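Side-chain contacts in amide synthase (Vibrio cholerae, PDB 1L5A), which is a nonribosomal peptide synthetase condensation enzyme of vibriobactin biosynthesis, probably forming an amide bond: residues A[91-94]-A[95-98]; A[169-173]-A[174-178]. One frame throughout, in Å; residues are numbered along the deposited sequence.

Overall arrangement
Both contacts are local, each made where a helix ends. From the N terminus, interaction 1 comes first: helix 82-94 stops and the chain enters the loop that leads to strand 107-114. Interaction 2 follows, at the turn where helix 161-172 passes into helix 175-189. The two are in series, so neither nests in nor crosses the other, and neither closes a long loop. The centres of interaction 1 and interaction 2 lie about 39 Å apart. Their nearest atoms are about 26 Å apart. Interaction 1 sits against strands of the five-stranded sheet. Interaction 2 joins two successive helices at the surface, where a second subunit also packs.

Interaction 1: residues A[91-94]-A[95-98]; sequences EQDL and QRSS
The C-terminal end of helix 82-94 is the setting, where Glu91 and Gln95 pair one helical turn apart. Gln95 is the first residue to leave helical geometry, yet its backbone N still donates to Glu91 O at 2.8 Å. This is the last-turn i to i+4 bond. Next along the chain, Arg96 N donates to Asp93 O at 3.0 Å. Arg96 NH1 makes a long, weak bond to the same oxygen, whose place in the model is less sure.

The Asp93 carboxylate ties the helix end to strand 117-125. Its OD2 forms a salt bridge with Arg123, and a less certain hydrogen bond joins OD1 to Tyr121. Leu94 packs on Ala24 and Arg96 on Thr22, both of strand 22-30.

The side chains of Glu91 and Gln95 repeat the backbone link on the outside of the helix. Glu91 bends at its second torsion (chi2 61°), which turns the carboxylate toward Gln95. The Gln95 chain runs extended beyond CG, and its CG lies 3.3 Å from Glu91 OE2. That oxygen uses its anti lone pair, on the side away from OE1. It lies close to the amide plane of Gln95, although the two flat groups are turned 65° from one another. Gln95 NE2 donates to Glu91 OE2 at 2.9 Å, with an N-H...O angle of 159°.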
loop_
_atom_site.group_PDB
_atom_site.type_symbol
_atom_site.label_atom_id
_atom_site.label_comp_id
_atom_site.label_asym_id
_atom_site.label_seq_id
_atom_site.Cartn_x
_atom_site.Cartn_y
_atom_site.Cartn_z
ATOM N N GLU A 91 13.662 31.237 32.039
ATOM C CA GLU A 91 14.877 30.547 32.455
ATOM C C GLU A 91 14.537 29.670 33.635
ATOM O O GLU A 91 15.084 28.588 33.796
ATOM C CB GLU A 91 15.962 31.547 32.852
ATOM C CG GLU A 91 17.281 30.934 33.299
ATOM C CD GLU A 91 17.959 30.080 32.226
ATOM O OE1 GLU A 91 17.826 30.377 31.015
ATOM O OE2 GLU A 91 18.657 29.113 32.603
ATOM N N GLN A 92 13.617 30.128 34.468
ATOM C CA GLN A 92 13.244 29.334 35.620
ATOM C C GLN A 92 12.753 27.968 35.143
ATOM O O GLN A 92 13.162 26.938 35.666
ATOM C CB GLN A 92 12.153 30.045 36.421
ATOM C CG GLN A 92 11.653 29.259 37.617
ATOM C CD GLN A 92 12.766 28.906 38.582
ATOM O OE1 GLN A 92 13.428 29.789 39.130
ATOM N NE2 GLN A 92 12.979 27.606 38.795
ATOM N N ASP A 93 11.890 27.952 34.134
ATOM C CA ASP A 93 11.380 26.678 33.649
ATOM C C ASP A 93 12.490 25.843 33.009
ATOM O O ASP A 93 12.533 24.622 33.177
ATOM C CB ASP A 93 10.226 26.896 32.676
ATOM C CG ASP A 93 9.709 25.598 32.093
ATOM O OD1 ASP A 93 10.115 25.264 30.959
ATOM O OD2 ASP A 93 8.908 24.912 32.765
ATOM N N LEU A 94 13.384 26.493 32.273
ATOM C CA LEU A 94 14.501 25.779 31.674
ATOM C C LEU A 94 15.355 25.141 32.771
ATOM O O LEU A 94 15.878 24.048 32.605
ATOM C CB LEU A 94 15.365 26.729 30.852
ATOM C CG LEU A 94 14.736 27.090 29.511
ATOM C CD1 LEU A 94 15.617 28.087 28.777
ATOM C CD2 LEU A 94 14.548 25.822 28.686
ATOM N N GLN A 95 15.490 25.821 33.899
ATOM C CA GLN A 95 16.281 25.295 34.995
ATOM C C GLN A 95 15.457 24.439 35.941
ATOM O O GLN A 95 15.947 24.070 37.006
ATOM C CB GLN A 95 16.911 26.435 35.798
ATOM C CG GLN A 95 18.152 27.063 35.175
ATOM C CD GLN A 95 18.763 28.152 36.060
ATOM O OE1 GLN A 95 18.737 28.048 37.290
ATOM N NE2 GLN A 95 19.327 29.192 35.432
ATOM N N ARG A 96 14.217 24.115 35.587
ATOM C CA ARG A 96 13.428 23.310 36.515
ATOM C C ARG A 96 14.028 21.912 36.656
ATOM O O ARG A 96 14.808 21.469 35.802
ATOM C CB ARG A 96 11.961 23.229 36.081
ATOM C CG ARG A 96 11.592 22.007 35.259
ATOM C CD ARG A 96 12.187 22.069 33.872
ATOM N NE ARG A 96 11.800 20.920 33.065
ATOM C CZ ARG A 96 12.041 20.812 31.767
ATOM N NH1 ARG A 96 12.662 21.791 31.128
ATOM N NH2 ARG A 96 11.680 19.713 31.114
ATOM N N SER A 97 13.667 21.236 37.748
ATOM C CA SER A 97 14.148 19.882 38.056
ATOM C C SER A 97 13.886 18.900 36.907
ATOM O O SER A 97 14.575 17.878 36.768
ATOM C CB SER A 97 13.474 19.365 39.337
ATOM O OG SER A 97 12.087 19.137 39.137
ATOM N N SER A 98 12.879 19.225 36.100
ATOM C CA SER A 98 12.496 18.427 34.949
ATOM C C SER A 98 12.298 16.937 35.215
ATOM O O SER A 98 12.751 16.099 34.427
ATOM C CB SER A 98 13.514 18.624 33.814
ATOM O OG SER A 98 14.847 18.451 34.257
#

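Interaction 2: residues A[169-173]-A[174-178]; sequences AAYLT and SHRYW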
loop_
_atom_site.group_PDB
_atom_site.type_symbol
_atom_site.label_atom_id
_atom_site.label_comp_id
_atom_site.label_asym_id
_atom_site.label_seq_id
_atom_site.Cartn_x
_atom_site.Cartn_y
_atom_site.Cartn_z
ATOM N N ALA A 169 1.022 0.062 15.605
ATOM C CA ALA A 169 0.820 -1.323 16.019
ATOM C C ALA A 169 0.664 -2.248 14.801
ATOM O O ALA A 169 1.277 -3.320 14.727
ATOM C CB ALA A 169 -0.412 -1.425 16.899
ATOM N N ALA A 170 -0.162 -1.822 13.854
ATOM C CA ALA A 170 -0.415 -2.589 12.652
ATOM C C ALA A 170 0.874 -2.782 11.859
ATOM O O ALA A 170 1.110 -3.858 11.287
ATOM C CB ALA A 170 -1.478 -1.875 11.783
ATOM N N TYR A 171 1.694 -1.735 11.809
ATOM C CA TYR A 171 2.966 -1.791 11.085
ATOM C C TYR A 171 3.928 -2.810 11.697
ATOM O O TYR A 171 4.614 -3.534 10.970
ATOM C CB TYR A 171 3.661 -0.435 11.087
ATOM C CG TYR A 171 5.123 -0.558 10.752
ATOM C CD1 TYR A 171 5.535 -0.738 9.433
ATOM C CD2 TYR A 171 6.102 -0.556 11.764
ATOM C CE1 TYR A 171 6.874 -0.916 9.109
ATOM C CE2 TYR A 171 7.461 -0.738 11.460
ATOM C CZ TYR A 171 7.841 -0.918 10.118
ATOM O OH TYR A 171 9.164 -1.100 9.766
ATOM N N LEU A 172 3.981 -2.846 13.030
ATOM C CA LEU A 172 4.864 -3.767 13.736
ATOM C C LEU A 172 4.547 -5.237 13.507
ATOM O O LEU A 172 5.399 -6.100 13.745
ATOM C CB LEU A 172 4.832 -3.492 15.240
ATOM C CG LEU A 172 5.546 -2.216 15.671
ATOM C CD1 LEU A 172 5.488 -2.154 17.172
ATOM C CD2 LEU A 172 7.011 -2.193 15.166
ATOM N N THR A 173 3.319 -5.518 13.073
ATOM C CA THR A 173 2.894 -6.888 12.809
ATOM C C THR A 173 2.761 -7.141 11.320
ATOM O O THR A 173 2.442 -8.243 10.913
ATOM C CB THR A 173 1.533 -7.211 13.451
ATOM O OG1 THR A 173 0.568 -6.234 13.031
ATOM C CG2 THR A 173 1.641 -7.235 14.982
ATOM N N SER A 174 3.022 -6.128 10.510
ATOM C CA SER A 174 2.910 -6.261 9.066
ATOM C C SER A 174 4.124 -6.924 8.423
ATOM O O SER A 174 5.187 -7.028 9.034
ATOM C CB SER A 174 2.725 -4.882 8.430
ATOM O OG SER A 174 3.980 -4.244 8.241
ATOM N N HIS A 175 3.959 -7.365 7.182
ATOM C CA HIS A 175 5.063 -7.974 6.454
ATOM C C HIS A 175 6.136 -6.905 6.185
ATOM O O HIS A 175 7.327 -7.213 6.163
ATOM C CB HIS A 175 4.586 -8.581 5.116
ATOM C CG HIS A 175 3.813 -9.858 5.265
ATOM N ND1 HIS A 175 4.263 -11.065 4.773
ATOM C CD2 HIS A 175 2.616 -10.115 5.849
ATOM C CE1 HIS A 175 3.379 -12.009 5.046
ATOM N NE2 HIS A 175 2.371 -11.459 5.699
ATOM N N ARG A 176 5.708 -5.655 5.988
ATOM C CA ARG A 176 6.631 -4.540 5.712
ATOM C C ARG A 176 7.688 -4.466 6.822
ATOM O O ARG A 176 8.862 -4.229 6.565
ATOM C CB ARG A 176 5.869 -3.217 5.645
ATOM C CG ARG A 176 6.538 -2.149 4.815
ATOM C CD ARG A 176 6.025 -0.770 5.190
ATOM N NE ARG A 176 6.359 0.265 4.207
ATOM C CZ ARG A 176 7.540 0.407 3.601
ATOM N NH1 ARG A 176 8.549 -0.425 3.853
ATOM N NH2 ARG A 176 7.715 1.405 2.740
ATOM N N TYR A 177 7.253 -4.672 8.058
ATOM C CA TYR A 177 8.155 -4.672 9.194
ATOM C C TYR A 177 9.300 -5.631 8.873
ATOM O O TYR A 177 10.479 -5.299 9.035
ATOM C CB TYR A 177 7.418 -5.167 10.440
ATOM C CG TYR A 177 8.261 -5.222 11.683
ATOM C CD1 TYR A 177 8.601 -4.055 12.370
ATOM C CD2 TYR A 177 8.729 -6.440 12.178
ATOM C CE1 TYR A 177 9.390 -4.103 13.527
ATOM C CE2 TYR A 177 9.517 -6.500 13.331
ATOM C CZ TYR A 177 9.845 -5.322 14.003
ATOM O OH TYR A 177 10.623 -5.365 15.146
ATOM N N TRP A 178 8.949 -6.826 8.410
ATOM C CA TRP A 178 9.975 -7.789 8.089
ATOM C C TRP A 178 10.787 -7.477 6.848
ATOM O O TRP A 178 11.973 -7.807 6.782
ATOM C CB TRP A 178 9.400 -9.196 8.087
ATOM C CG TRP A 178 9.721 -9.782 9.415
ATOM C CD1 TRP A 178 10.972 -10.138 9.870
ATOM C CD2 TRP A 178 8.847 -9.901 10.536
ATOM N NE1 TRP A 178 10.928 -10.458 11.207
ATOM C CE2 TRP A 178 9.637 -10.322 11.644
ATOM C CE3 TRP A 178 7.486 -9.691 10.719
ATOM C CZ2 TRP A 178 9.100 -10.533 12.912
ATOM C CZ3 TRP A 178 6.949 -9.900 11.980
ATOM C CH2 TRP A 178 7.757 -10.318 13.061
#
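The chain turns between helix 161-172 and helix 175-189, with Thr173 and Ser174 at the junction. Ser174 N donates to Tyr171 O at 3.1 Å, coming from above the carbonyl plane. Ser174 occupies the N-cap position of the second helix. Its OG lies between the backbone N and the carbonyl carbon (chi1 84°), where it can serve both helices. It donates to Tyr171 O at 2.9 Å, tilted 19° from the carbonyl plane, and accepts a weak capping bond from Tyr177 N at 3.3 Å. Thr173 OG1 turns back to donate to Ala170 O at 3.0 Å, reaching it from the same face as Thr173 N.

The tyrosines meet in an offset edge-to-face pair. The edge of Tyr177 is turned toward the face of Tyr171, with ring centroids 5.7 Å apart and planes at 76°. The closest carbons are Tyr171 CE2 and Tyr177 CD1, 3.6 Å apart. Leu172 CD2 adds an apolar touch to Tyr177 CE1 at 3.5 Å, while Leu172 O lies over one face of the Tyr177 ring. Arg176 CD comes to the edge of the Tyr171 ring.

Asp180 is hydrogen-bonded to Tyr171 OH and forms a salt bridge with Arg176. Thr173 O accepts from NE1 of Trp264 of a second subunit, and the ring of that tryptophan stacks on His175. Thus the turn is held both by polar bonds and by aromatic packing: Tyr171 O is gripped by two donors from Ser174, and the Ser174 hydroxyl joins the end of one helix to the start of the next.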